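Local coordinates for protein putative transcriptional regulator MarR (Geobacillus stearothermophilus, PDB 2RDP) that probably binds DNA as a dimeric transcriptional regulator of the MarR family, through a winged helix-turn-helix domain, at residues T36-T41 with E107-E112; P42-A47 with T74-R79; D56-E61 with V97-L102. All coordinates share one frame; numbering follows the deposited sequence. Where two conformers were deposited one is given.

Interaction 1. Residues T36-T41 with E107-E112. With NA (sodium ion), chain B.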
ATOM      1  N   THR A  36     -13.892   6.743   4.264  1.00 54.73           N
ATOM      2  CA  THR A  36     -14.536   7.634   5.217  1.00 54.57           C
ATOM      3  C   THR A  36     -16.054   7.690   5.033  1.00 55.40           C
ATOM      4  O   THR A  36     -16.761   8.043   5.959  1.00 56.17           O
ATOM      5  CB  THR A  36     -13.946   9.073   5.237  1.00 54.73           C
ATOM      6  OG1 THR A  36     -14.107   9.699   3.962  1.00 54.02           O
ATOM      7  CG2 THR A  36     -12.487   9.061   5.622  1.00 54.44           C
ATOM      8  N   ASN A  37     -16.574   7.355   3.858  1.00 55.98           N
ATOM      9  CA  ASN A  37     -18.021   7.354   3.686  1.00 56.66           C
ATOM     10  C   ASN A  37     -18.706   6.002   3.922  1.00 56.55           C
ATOM     11  O   ASN A  37     -19.884   5.850   3.611  1.00 56.39           O
ATOM     12  CB  ASN A  37     -18.410   7.933   2.323  1.00 57.73           C
ATOM     13  CG  ASN A  37     -17.808   9.320   2.077  1.00 60.43           C
ATOM     14  OD1 ASN A  37     -18.009  10.262   2.850  1.00 60.49           O
ATOM     15  ND2 ASN A  37     -17.040   9.438   0.997  1.00 64.03           N
ATOM     16  N   TYR A  38     -17.975   5.033   4.480  1.00 56.47           N
ATOM     17  CA  TYR A  38     -18.487   3.682   4.670  1.00 56.16           C
ATOM     18  C   TYR A  38     -18.274   3.212   6.081  1.00 56.66           C
ATOM     19  O   TYR A  38     -17.256   3.555   6.690  1.00 57.19           O
ATOM     20  CB  TYR A  38     -17.850   2.715   3.658  1.00 55.82           C
ATOM     21  CG  TYR A  38     -18.220   3.132   2.256  1.00 55.91           C
ATOM     22  CD1 TYR A  38     -19.475   2.819   1.715  1.00 52.94           C
ATOM     23  CD2 TYR A  38     -17.351   3.917   1.504  1.00 55.59           C
ATOM     24  CE1 TYR A  38     -19.829   3.261   0.449  1.00 55.92           C
ATOM     25  CE2 TYR A  38     -17.694   4.354   0.243  1.00 57.15           C
ATOM     26  CZ  TYR A  38     -18.918   4.025  -0.283  1.00 57.05           C
ATOM     27  OH  TYR A  38     -19.204   4.475  -1.538  1.00 58.59           O
ATOM     28  N   PRO A  39     -19.225   2.411   6.613  1.00 57.03           N
ATOM     29  CA  PRO A  39     -19.092   1.997   8.007  1.00 57.42           C
ATOM     30  C   PRO A  39     -18.106   0.842   8.248  1.00 57.73           C
ATOM     31  O   PRO A  39     -18.247   0.135   9.228  1.00 59.06           O
ATOM     32  CB  PRO A  39     -20.540   1.620   8.400  1.00 57.32           C
ATOM     33  CG  PRO A  39     -21.145   1.134   7.120  1.00 56.62           C
ATOM     34  CD  PRO A  39     -20.462   1.876   5.993  1.00 56.82           C
ATOM     35  N   ILE A  40     -17.111   0.657   7.388  1.00 57.74           N
ATOM     36  CA  ILE A  40     -16.062  -0.337   7.648  1.00 57.24           C
ATOM     37  C   ILE A  40     -14.704   0.332   7.762  1.00 57.24           C
ATOM     38  O   ILE A  40     -14.545   1.507   7.379  1.00 57.44           O
ATOM     39  CB  ILE A  40     -16.015  -1.424   6.562  1.00 57.77           C
ATOM     40  CG1 ILE A  40     -15.802  -0.795   5.176  1.00 56.62           C
ATOM     41  CG2 ILE A  40     -17.305  -2.283   6.627  1.00 57.24           C
ATOM     42  CD1 ILE A  40     -15.537  -1.782   4.079  1.00 56.01           C
ATOM     43  N   THR A  41     -13.744  -0.398   8.308  1.00 56.80           N
ATOM     44  CA  THR A  41     -12.389   0.096   8.451  1.00 57.04           C
ATOM     45  C   THR A  41     -11.523  -0.515   7.339  1.00 57.61           C
ATOM     46  O   THR A  41     -11.972  -1.441   6.642  1.00 58.11           O
ATOM     47  CB  THR A  41     -11.819  -0.216   9.868  1.00 56.86           C
ATOM     48  OG1 THR A  41     -11.582  -1.621  10.008  1.00 58.11           O
ATOM     49  CG2 THR A  41     -12.804   0.231  10.930  1.00 56.04           C
ATOM     50  N   GLU A 107     -21.385  -7.681   1.681  1.00 57.73           N
ATOM     51  CA  GLU A 107     -21.201  -7.662   0.218  1.00 59.13           C
ATOM     52  C   GLU A 107     -21.669  -6.362  -0.424  1.00 58.90           C
ATOM     53  O   GLU A 107     -20.996  -5.827  -1.281  1.00 59.01           O
ATOM     54  CB  GLU A 107     -21.929  -8.828  -0.455  1.00 59.57           C
ATOM     55  CG  GLU A 107     -21.400  -9.113  -1.842  1.00 64.17           C
ATOM     56  CD  GLU A 107     -22.329  -9.968  -2.661  1.00 69.92           C
ATOM     57  OE1 GLU A 107     -23.484 -10.132  -2.222  1.00 71.86           O
ATOM     58  OE2 GLU A 107     -21.918 -10.448  -3.755  1.00 72.99           O
ATOM     59  N   ARG A 108     -22.817  -5.867   0.014  0.70 59.08           N
ATOM     60  CA  ARG A 108     -23.378  -4.635  -0.513  0.70 59.53           C
ATOM     61  C   ARG A 108     -22.372  -3.495  -0.356  0.70 59.15           C
ATOM     62  O   ARG A 108     -22.068  -2.812  -1.331  0.70 59.54           O
ATOM     63  CB  ARG A 108     -24.715  -4.317   0.178  0.70 59.68           C
ATOM     64  CG  ARG A 108     -25.884  -4.208  -0.768  0.70 61.92           C
ATOM     65  CD  ARG A 108     -26.997  -3.409  -0.138  0.70 65.50           C
ATOM     66  NE  ARG A 108     -28.176  -4.220   0.166  0.70 67.88           N
ATOM     67  CZ  ARG A 108     -29.269  -4.260  -0.602  0.70 69.17           C
ATOM     68  NH1 ARG A 108     -29.329  -3.547  -1.728  0.70 69.33           N
ATOM     69  NH2 ARG A 108     -30.304  -5.015  -0.254  0.70 69.11           N
ATOM     70  N   ILE A 109     -21.834  -3.329   0.857  1.00 58.75           N
ATOM     71  CA  ILE A 109     -20.824  -2.303   1.163  1.00 58.29           C
ATOM     72  C   ILE A 109     -19.534  -2.401   0.325  1.00 58.50           C
ATOM     73  O   ILE A 109     -19.095  -1.406  -0.253  1.00 58.57           O
ATOM     74  CB  ILE A 109     -20.456  -2.315   2.678  1.00 58.15           C
ATOM     75  CG1 ILE A 109     -21.594  -1.751   3.513  1.00 56.83           C
ATOM     76  CG2 ILE A 109     -19.208  -1.479   2.964  1.00 56.99           C
ATOM     77  CD1 ILE A 109     -21.452  -2.081   4.954  1.00 56.10           C
ATOM     78  N   ILE A 110     -18.917  -3.575   0.263  1.00 58.66           N
ATOM     79  CA  ILE A 110     -17.686  -3.685  -0.483  1.00 59.25           C
ATOM     80  C   ILE A 110     -17.790  -3.541  -1.961  1.00 59.59           C
ATOM     81  O   ILE A 110     -16.878  -3.035  -2.574  1.00 60.12           O
ATOM     82  CB  ILE A 110     -16.908  -4.959  -0.254  1.00 59.88           C
ATOM     83  CG1 ILE A 110     -17.787  -6.181  -0.447  1.00 58.94           C
ATOM     84  CG2 ILE A 110     -16.159  -4.857   1.039  1.00 62.16           C
ATOM     85  CD1 ILE A 110     -17.001  -7.374  -0.635  1.00 62.55           C
ATOM     86  N   GLU A 111     -18.873  -4.023  -2.537  1.00 60.65           N
ATOM     87  CA  GLU A 111     -19.165  -3.774  -3.936  1.00 61.60           C
ATOM     88  C   GLU A 111     -19.273  -2.280  -4.230  1.00 60.94           C
ATOM     89  O   GLU A 111     -18.898  -1.812  -5.307  1.00 60.54           O
ATOM     90  CB  GLU A 111     -20.481  -4.448  -4.300  1.00 62.33           C
ATOM     91  CG  GLU A 111     -20.388  -5.968  -4.279  1.00 66.00           C
ATOM     92  CD  GLU A 111     -21.520  -6.641  -5.057  1.00 71.89           C
ATOM     93  OE1 GLU A 111     -22.734  -6.291  -4.872  1.00 69.65           O
ATOM     94  OE2 GLU A 111     -21.154  -7.534  -5.864  1.00 75.54           O
ATOM     95  N   GLU A 112     -19.815  -1.550  -3.265  1.00 60.07           N
ATOM     96  CA  GLU A 112     -19.941  -0.126  -3.372  1.00 59.34           C
ATOM     97  C   GLU A 112     -18.594   0.571  -3.232  1.00 58.08           C
ATOM     98  O   GLU A 112     -18.323   1.528  -3.940  1.00 58.01           O
ATOM     99  CB  GLU A 112     -20.900   0.350  -2.301  1.00 60.23           C
ATOM    100  CG  GLU A 112     -21.406   1.738  -2.526  1.00 64.89           C
ATOM    101  CD  GLU A 112     -22.589   2.086  -1.660  1.00 70.97           C
ATOM    102  OE1 GLU A 112     -23.055   1.238  -0.835  1.00 71.91           O
ATOM    103  OE2 GLU A 112     -23.050   3.240  -1.822  1.00 74.34           O
TER
HETATM  104 NA    NA B 148     -14.936   4.181   7.568  1.00 35.28          NA
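I109, on helix 104-124, reaches the loop 36-41 with two of its branches, and together with Y38 and I40 it makes up most of an apolar seam that contains no hydrogen bond. The loop leads from helix 10-35 into helix 42-54, and the long helix 104-124 passes beside it. CG2 of I109 is the branch turned to I40: it packs on I40 CD1 at 3.8 Å, the two side chains lying alongside and running opposite ways. I40 can offer that methyl because its CG1 sits between the backbone N and the carbonyl carbon (chi1 57°), with CD1 then extended toward the helix. The other branch of I109 ends in CD1, which meets P39 CG tip to tip at 3.9 Å. Y38 works one turn further along, against E112. The aliphatic CG of E112 lies 3.6 Å from Y38 OH, while the carboxylate stands at the ring's edge with OE2 in the ring plane; the two flat groups are turned 71° apart. The Y38 side chain also touches V113 and K116 of this helix. On the backbone side the loop does different work, binding a sodium ion through Y38 O at 2.6 Å and I40 O at 2.7 Å, joined by L35 O at the end of helix 10-35. The chemistry is thus divided: carbonyl oxygens turn to the cation and side chains to the helix, so that ion and apolar packing together probably fix the shape of a segment that has no regular secondary structure.

Interaction 2. Residues P42-A47 with T74-R79; sequences PPQFVA and TDLVDR
L76 of helix 70-82 points toward helix 42-54, a contact between two helices of the winged helix-turn-helix domain of MarR proteins; helix 70-82 follows helix 59-66 as the second helix of the helix-turn-helix and is, as in relatives, probably the one that reads DNA. The short segments run almost at right angles, with a signed crossing angle of -89° and axes 10.6 Å apart, and L76 takes part in most of the contacts between them. Apolar contacts dominate. The isobutyl group of L76 forks over the first turn of helix 42-54: CD1 meets Q44 CG at 3.7 Å and P43 CB at 4.0 Å, while CD2 lies 4.0 Å from A47 CB and also rests near the carbonyl oxygen of P43. With CG anti to the backbone N (chi1 -179°), both methyls are set against helix 42-54. With an alanine in place of L76 both methyls would be gone, which would probably open a gap beside P43 CB, Q44 CG and A47 CB. M66 of helix 59-66 also touches L76, and M80 packs on Q44 and A47 from the next turn of helix 70-82. No hydrogen bond joins the segments; the one polar side-chain end in the contact meets a carbon. Q44 spends its OE1 on the backbone N of T41, just before its own helix, and its chain, extended beyond CG, slants over the base of R79. There the amide NE2 lies 4.0 Å from R79 CB, an aliphatic carbon rather than the guanidinium.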
ATOM      1  N   PRO A  42     -10.281  -0.006   7.146  1.00 57.59           N
ATOM      2  CA  PRO A  42      -9.416  -0.605   6.124  1.00 57.40           C
ATOM      3  C   PRO A  42      -9.162  -2.121   6.216  1.00 56.61           C
ATOM      4  O   PRO A  42      -9.217  -2.779   5.182  1.00 57.48           O
ATOM      5  CB  PRO A  42      -8.113   0.184   6.253  1.00 57.37           C
ATOM      6  CG  PRO A  42      -8.510   1.446   6.827  1.00 58.31           C
ATOM      7  CD  PRO A  42      -9.636   1.158   7.775  1.00 57.37           C
ATOM      8  N   PRO A  43      -8.864  -2.676   7.417  1.00 56.06           N
ATOM      9  CA  PRO A  43      -8.685  -4.152   7.446  1.00 54.94           C
ATOM     10  C   PRO A  43      -9.997  -4.949   7.224  1.00 55.17           C
ATOM     11  O   PRO A  43      -9.939  -6.097   6.733  1.00 55.89           O
ATOM     12  CB  PRO A  43      -8.094  -4.425   8.828  1.00 54.77           C
ATOM     13  CG  PRO A  43      -7.807  -3.099   9.422  1.00 55.86           C
ATOM     14  CD  PRO A  43      -8.659  -2.080   8.747  1.00 55.13           C
ATOM     15  N   GLN A  44     -11.151  -4.353   7.547  1.00 53.74           N
ATOM     16  CA  GLN A  44     -12.420  -4.960   7.217  1.00 54.14           C
ATOM     17  C   GLN A  44     -12.649  -4.941   5.699  1.00 54.67           C
ATOM     18  O   GLN A  44     -13.058  -5.953   5.123  1.00 54.64           O
ATOM     19  CB  GLN A  44     -13.576  -4.315   7.981  1.00 53.83           C
ATOM     20  CG  GLN A  44     -13.491  -4.518   9.484  1.00 54.75           C
ATOM     21  CD  GLN A  44     -14.487  -3.632  10.254  1.00 58.97           C
ATOM     22  OE1 GLN A  44     -15.104  -2.735   9.697  1.00 59.03           O
ATOM     23  NE2 GLN A  44     -14.640  -3.899  11.538  1.00 59.49           N
ATOM     24  N   PHE A  45     -12.353  -3.815   5.041  1.00 55.51           N
ATOM     25  CA  PHE A  45     -12.289  -3.808   3.575  1.00 55.62           C
ATOM     26  C   PHE A  45     -11.460  -4.992   3.008  1.00 55.65           C
ATOM     27  O   PHE A  45     -11.976  -5.797   2.220  1.00 55.87           O
ATOM     28  CB  PHE A  45     -11.833  -2.447   3.015  1.00 55.60           C
ATOM     29  CG  PHE A  45     -11.629  -2.464   1.530  1.00 55.70           C
ATOM     30  CD1 PHE A  45     -12.712  -2.390   0.664  1.00 55.15           C
ATOM     31  CD2 PHE A  45     -10.351  -2.626   0.997  1.00 58.30           C
ATOM     32  CE1 PHE A  45     -12.535  -2.462  -0.713  1.00 53.98           C
ATOM     33  CE2 PHE A  45     -10.156  -2.671  -0.402  1.00 58.65           C
ATOM     34  CZ  PHE A  45     -11.275  -2.580  -1.248  1.00 54.90           C
ATOM     35  N   VAL A  46     -10.206  -5.131   3.442  1.00 55.76           N
ATOM     36  CA  VAL A  46      -9.356  -6.225   2.954  1.00 55.43           C
ATOM     37  C   VAL A  46      -9.999  -7.602   3.194  1.00 55.40           C
ATOM     38  O   VAL A  46     -10.062  -8.437   2.282  1.00 55.27           O
ATOM     39  CB  VAL A  46      -7.947  -6.157   3.574  1.00 55.97           C
ATOM     40  CG1 VAL A  46      -7.089  -7.331   3.136  1.00 55.91           C
ATOM     41  CG2 VAL A  46      -7.247  -4.811   3.194  1.00 57.73           C
ATOM     42  N   ALA A  47     -10.477  -7.832   4.430  1.00 54.47           N
ATOM     43  CA  ALA A  47     -11.100  -9.089   4.794  1.00 53.22           C
ATOM     44  C   ALA A  47     -12.298  -9.396   3.884  1.00 53.47           C
ATOM     45  O   ALA A  47     -12.385 -10.496   3.317  1.00 53.67           O
ATOM     46  CB  ALA A  47     -11.514  -9.071   6.269  1.00 52.16           C
ATOM     47  N   THR A  74      -8.989 -13.247  14.157  1.00 48.99           N
ATOM     48  CA  THR A  74     -10.166 -13.679  14.907  1.00 49.28           C
ATOM     49  C   THR A  74     -10.890 -12.480  15.503  1.00 50.08           C
ATOM     50  O   THR A  74     -12.091 -12.444  15.469  1.00 49.90           O
ATOM     51  CB  THR A  74      -9.750 -14.709  16.019  1.00 49.33           C
ATOM     52  OG1 THR A  74      -9.116 -15.841  15.405  1.00 48.21           O
ATOM     53  CG2 THR A  74     -10.940 -15.163  16.888  1.00 46.97           C
ATOM     54  N   ASP A  75     -10.149 -11.531  16.083  1.00 52.23           N
ATOM     55  CA  ASP A  75     -10.730 -10.279  16.600  1.00 53.99           C
ATOM     56  C   ASP A  75     -11.425  -9.490  15.496  1.00 54.44           C
ATOM     57  O   ASP A  75     -12.477  -8.908  15.709  1.00 56.30           O
ATOM     58  CB  ASP A  75      -9.665  -9.394  17.246  1.00 53.96           C
ATOM     59  CG  ASP A  75      -9.057 -10.011  18.542  1.00 56.65           C
ATOM     60  OD1 ASP A  75      -9.612 -10.990  19.109  1.00 56.27           O
ATOM     61  OD2 ASP A  75      -8.000  -9.492  18.994  1.00 58.29           O
ATOM     62  N   LEU A  76     -10.831  -9.466  14.314  1.00 55.00           N
ATOM     63  CA  LEU A  76     -11.404  -8.775  13.159  1.00 54.05           C
ATOM     64  C   LEU A  76     -12.713  -9.435  12.698  1.00 53.48           C
ATOM     65  O   LEU A  76     -13.737  -8.764  12.520  1.00 52.91           O
ATOM     66  CB  LEU A  76     -10.368  -8.736  12.038  1.00 53.83           C
ATOM     67  CG  LEU A  76     -10.731  -8.043  10.720  1.00 55.47           C
ATOM     68  CD1 LEU A  76     -10.798  -6.550  10.898  1.00 54.66           C
ATOM     69  CD2 LEU A  76      -9.636  -8.383   9.739  1.00 56.97           C
ATOM     70  N   VAL A  77     -12.662 -10.753  12.513  1.00 53.20           N
ATOM     71  CA  VAL A  77     -13.826 -11.533  12.170  1.00 52.40           C
ATOM     72  C   VAL A  77     -14.914 -11.342  13.240  1.00 53.70           C
ATOM     73  O   VAL A  77     -16.046 -11.036  12.904  1.00 53.47           O
ATOM     74  CB  VAL A  77     -13.457 -13.005  11.923  1.00 52.27           C
ATOM     75  CG1 VAL A  77     -14.721 -13.898  11.779  1.00 48.14           C
ATOM     76  CG2 VAL A  77     -12.590 -13.098  10.675  1.00 50.41           C
ATOM     77  N   ASP A  78     -14.555 -11.464  14.516  1.00 54.90           N
ATOM     78  CA  ASP A  78     -15.481 -11.176  15.621  1.00 56.47           C
ATOM     79  C   ASP A  78     -16.195  -9.815  15.479  1.00 57.29           C
ATOM     80  O   ASP A  78     -17.413  -9.784  15.627  1.00 56.63           O
ATOM     81  CB  ASP A  78     -14.780 -11.255  16.991  1.00 56.36           C
ATOM     82  CG  ASP A  78     -14.378 -12.690  17.394  1.00 58.09           C
ATOM     83  OD1 ASP A  78     -14.776 -13.651  16.694  1.00 56.66           O
ATOM     84  OD2 ASP A  78     -13.643 -12.844  18.425  1.00 58.71           O
ATOM     85  N   ARG A  79     -15.457  -8.716  15.211  1.00 58.39           N
ATOM     86  CA  ARG A  79     -16.080  -7.377  14.999  1.00 60.02           C
ATOM     87  C   ARG A  79     -17.069  -7.418  13.839  1.00 59.83           C
ATOM     88  O   ARG A  79     -18.198  -6.946  13.972  1.00 60.81           O
ATOM     89  CB  ARG A  79     -15.051  -6.258  14.699  1.00 60.97           C
ATOM     90  CG  ARG A  79     -14.724  -5.258  15.834  1.00 64.22           C
ATOM     91  CD  ARG A  79     -15.580  -3.969  15.844  1.00 68.72           C
ATOM     92  NE  ARG A  79     -16.022  -3.639  17.219  1.00 73.68           N
ATOM     93  CZ  ARG A  79     -17.301  -3.550  17.650  1.00 75.30           C
ATOM     94  NH1 ARG A  79     -17.555  -3.264  18.930  1.00 73.02           N
ATOM     95  NH2 ARG A  79     -18.335  -3.719  16.817  1.00 74.88           N
TER

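Interaction 3. Residues D56-E61 with V97-L102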
ATOM      1  N   ASP A  56     -16.270 -18.505   0.866  1.00 55.77           N
ATOM      2  CA  ASP A  56     -16.087 -18.829   2.292  1.00 54.69           C
ATOM      3  C   ASP A  56     -14.633 -19.179   2.622  1.00 53.62           C
ATOM      4  O   ASP A  56     -14.014 -19.943   1.897  1.00 54.11           O
ATOM      5  CB  ASP A  56     -16.987 -19.985   2.711  1.00 55.08           C
ATOM      6  CG  ASP A  56     -18.485 -19.682   2.557  1.00 57.00           C
ATOM      7  OD1 ASP A  56     -19.299 -20.601   2.879  1.00 56.52           O
ATOM      8  OD2 ASP A  56     -18.849 -18.547   2.129  1.00 59.10           O
ATOM      9  N   LEU A  57     -14.084 -18.595   3.685  1.00 52.23           N
ATOM     10  CA  LEU A  57     -12.688 -18.850   4.115  1.00 51.34           C
ATOM     11  C   LEU A  57     -12.667 -19.173   5.582  1.00 50.94           C
ATOM     12  O   LEU A  57     -13.433 -18.602   6.337  1.00 51.29           O
ATOM     13  CB  LEU A  57     -11.793 -17.625   3.890  1.00 51.20           C
ATOM     14  CG  LEU A  57     -11.535 -17.119   2.459  1.00 50.01           C
ATOM     15  CD1 LEU A  57     -10.679 -15.894   2.522  1.00 50.44           C
ATOM     16  CD2 LEU A  57     -10.878 -18.188   1.566  1.00 49.35           C
ATOM     17  N   THR A  58     -11.808 -20.095   6.001  1.00 50.52           N
ATOM     18  CA  THR A  58     -11.580 -20.285   7.427  1.00 50.14           C
ATOM     19  C   THR A  58     -10.771 -19.096   7.930  1.00 50.30           C
ATOM     20  O   THR A  58     -10.236 -18.334   7.141  1.00 50.75           O
ATOM     21  CB  THR A  58     -10.844 -21.608   7.728  1.00 49.98           C
ATOM     22  OG1 THR A  58      -9.515 -21.536   7.221  1.00 50.80           O
ATOM     23  CG2 THR A  58     -11.557 -22.815   7.085  1.00 48.68           C
ATOM     24  N   VAL A  59     -10.691 -18.914   9.236  1.00 50.61           N
ATOM     25  CA  VAL A  59      -9.883 -17.836   9.807  1.00 50.94           C
ATOM     26  C   VAL A  59      -8.410 -18.100   9.483  1.00 50.73           C
ATOM     27  O   VAL A  59      -7.645 -17.180   9.228  1.00 50.99           O
ATOM     28  CB  VAL A  59     -10.085 -17.720  11.364  1.00 51.23           C
ATOM     29  CG1 VAL A  59      -9.094 -16.764  11.969  1.00 53.45           C
ATOM     30  CG2 VAL A  59     -11.499 -17.274  11.726  1.00 51.46           C
ATOM     31  N   GLY A  60      -8.000 -19.362   9.505  1.00 50.07           N
ATOM     32  CA  GLY A  60      -6.664 -19.697   9.075  1.00 50.41           C
ATOM     33  C   GLY A  60      -6.388 -19.288   7.631  1.00 51.17           C
ATOM     34  O   GLY A  60      -5.351 -18.721   7.347  1.00 51.95           O
ATOM     35  N   GLU A  61      -7.311 -19.557   6.716  1.00 51.22           N
ATOM     36  CA  GLU A  61      -7.124 -19.185   5.322  1.00 52.12           C
ATOM     37  C   GLU A  61      -7.122 -17.682   5.148  1.00 52.35           C
ATOM     38  O   GLU A  61      -6.316 -17.124   4.394  1.00 53.43           O
ATOM     39  CB  GLU A  61      -8.222 -19.774   4.459  1.00 52.14           C
ATOM     40  CG  GLU A  61      -8.302 -21.255   4.579  1.00 55.92           C
ATOM     41  CD  GLU A  61      -9.333 -21.859   3.658  1.00 60.31           C
ATOM     42  OE1 GLU A  61      -8.939 -22.784   2.918  1.00 63.87           O
ATOM     43  OE2 GLU A  61     -10.515 -21.430   3.683  1.00 60.66           O
ATOM     44  N   VAL A  97     -14.536 -27.747  11.511  1.00 52.72           N
ATOM     45  CA  VAL A  97     -14.311 -26.754  10.443  1.00 53.46           C
ATOM     46  C   VAL A  97     -15.400 -25.678  10.397  1.00 53.08           C
ATOM     47  O   VAL A  97     -16.546 -25.988  10.130  1.00 53.54           O
ATOM     48  CB  VAL A  97     -14.119 -27.406   9.009  1.00 53.55           C
ATOM     49  CG1 VAL A  97     -13.980 -26.340   7.906  1.00 52.48           C
ATOM     50  CG2 VAL A  97     -12.902 -28.327   8.994  1.00 54.55           C
ATOM     51  N   VAL A  98     -15.017 -24.421  10.649  1.00 52.34           N
ATOM     52  CA  VAL A  98     -15.915 -23.267  10.564  1.00 51.40           C
ATOM     53  C   VAL A  98     -15.319 -22.264   9.573  1.00 51.22           C
ATOM     54  O   VAL A  98     -14.125 -21.967   9.633  1.00 50.35           O
ATOM     55  CB  VAL A  98     -16.102 -22.561  11.939  1.00 51.67           C
ATOM     56  CG1 VAL A  98     -16.799 -21.203  11.773  1.00 50.88           C
ATOM     57  CG2 VAL A  98     -16.866 -23.436  12.908  1.00 50.69           C
ATOM     58  N   ARG A  99     -16.148 -21.787   8.645  1.00 50.82           N
ATOM     59  CA  ARG A  99     -15.731 -20.819   7.646  1.00 50.80           C
ATOM     60  C   ARG A  99     -16.454 -19.494   7.842  1.00 50.73           C
ATOM     61  O   ARG A  99     -17.551 -19.459   8.387  1.00 50.80           O
ATOM     62  CB  ARG A  99     -15.990 -21.342   6.235  1.00 50.82           C
ATOM     63  CG  ARG A  99     -15.125 -22.504   5.859  1.00 51.67           C
ATOM     64  CD  ARG A  99     -15.316 -22.925   4.416  1.00 53.32           C
ATOM     65  NE  ARG A  99     -14.504 -24.108   4.143  1.00 53.73           N
ATOM     66  CZ  ARG A  99     -14.921 -25.363   4.323  1.00 55.70           C
ATOM     67  NH1 ARG A  99     -16.156 -25.617   4.763  1.00 53.45           N
ATOM     68  NH2 ARG A  99     -14.101 -26.372   4.059  1.00 55.04           N
ATOM     69  N   ILE A 100     -15.829 -18.418   7.379  1.00 51.00           N
ATOM     70  CA  ILE A 100     -16.410 -17.102   7.392  1.00 51.12           C
ATOM     71  C   ILE A 100     -17.109 -16.929   6.059  1.00 52.34           C
ATOM     72  O   ILE A 100     -16.537 -17.202   5.006  1.00 53.14           O
ATOM     73  CB  ILE A 100     -15.331 -15.990   7.578  1.00 51.31           C
ATOM     74  CG1 ILE A 100     -14.366 -16.323   8.729  1.00 49.58           C
ATOM     75  CG2 ILE A 100     -15.978 -14.635   7.795  1.00 49.46           C
ATOM     76  CD1 ILE A 100     -15.053 -16.914   9.982  1.00 50.46           C
ATOM     77  N   ARG A 101     -18.362 -16.493   6.111  1.00 52.78           N
ATOM     78  CA  ARG A 101     -19.146 -16.245   4.917  1.00 52.89           C
ATOM     79  C   ARG A 101     -19.612 -14.799   4.876  1.00 53.16           C
ATOM     80  O   ARG A 101     -20.217 -14.297   5.835  1.00 53.10           O
ATOM     81  CB  ARG A 101     -20.363 -17.160   4.896  1.00 52.59           C
ATOM     82  CG  ARG A 101     -21.480 -16.687   3.995  1.00 53.81           C
ATOM     83  CD  ARG A 101     -22.616 -17.689   4.007  1.00 55.50           C
ATOM     84  NE  ARG A 101     -22.127 -19.007   3.610  1.00 55.87           N
ATOM     85  CZ  ARG A 101     -22.845 -20.127   3.650  1.00 56.62           C
ATOM     86  NH1 ARG A 101     -24.116 -20.104   4.059  1.00 55.67           N
ATOM     87  NH2 ARG A 101     -22.287 -21.276   3.272  1.00 56.09           N
ATOM     88  N   LEU A 102     -19.351 -14.159   3.743  1.00 52.91           N
ATOM     89  CA  LEU A 102     -19.873 -12.853   3.432  1.00 53.54           C
ATOM     90  C   LEU A 102     -21.392 -12.823   3.467  1.00 54.00           C
ATOM     91  O   LEU A 102     -22.060 -13.499   2.666  1.00 54.69           O
ATOM     92  CB  LEU A 102     -19.386 -12.456   2.031  1.00 53.64           C
ATOM     93  CG  LEU A 102     -19.431 -10.980   1.645  1.00 53.06           C
ATOM     94  CD1 LEU A 102     -18.658 -10.125   2.662  1.00 48.69           C
ATOM     95  CD2 LEU A 102     -18.925 -10.785   0.196  1.00 50.59           C
TER
HETATM   96  O   HOH W   1     -12.654 -22.253   2.585  1.00 51.96           O
HETATM   97  O   HOH W   2     -18.179 -15.456   1.662  1.00 60.04           O
HETATM   98  O   HOH W   3     -12.443 -20.493  11.091  1.00 49.26           O
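L57 and I100 form a single antiparallel bridge, a hydrogen-bonded pair that joins the loop ahead of helix 59-66 to strand 98-102 of the wing, which it crosses at an angle. This is the tight part. I100 N donates to L57 O at 2.6 Å, nearly straight (176°), and L57 N returns a bond to I100 O at 3.1 Å. Beside it V59 CG2 packs on I100 CD1, and the buried side chains of L57 and I100 both reach L51 of helix 42-54. T58 then opens the helix with a capping box: its OG1, turned back over its own backbone (chi1 67°), accepts from E61 N, and E61 OE2 accepts from T58 N. The aliphatic chain of R99 runs over D56 and T58, its CD 3.8 Å from D56 CB and its CG touching T58 CG2.

The flanks are looser and wetter. The D56 carboxylate lies at the edge of the R101 guanidinium in a salt bridge; NH2 meets the syn lone pair of OD1 at 3.1 Å, whereas the bond from NE is weak. Waters link D56 OD2 to L102 N, V59 N to V98 O and, with a weak bond from R99 NE, D56 O to E61 OE2; R99 also salt-bridges D91. Backbone pairing thus probably sets the helix start on the wing, while salt bridge and waters take up polar atoms at its margins.

The three contacts link the sodium-bound loop and helix 104-124 to the winged-helix core and its wing. Interaction 1 leads directly into helix 42-54 of interaction 2, their centres about 12 Å apart: F45, one residue beyond Q44, receives I40 CD1 on its CA at 3.9 Å. Interactions 2 and 3 are likewise about 12 Å apart, and there V77 CG1 lies 3.5 Å from I100 CD1, putting helix 70-82 against the wing strand. Interactions 1 and 3, about 20 Å apart, meet through L102, whose CD2 is 3.6 Å from E107 CG. The sodium ion belongs to interaction 1, although the Q44 side chain of interaction 2 comes within about 7 Å of it.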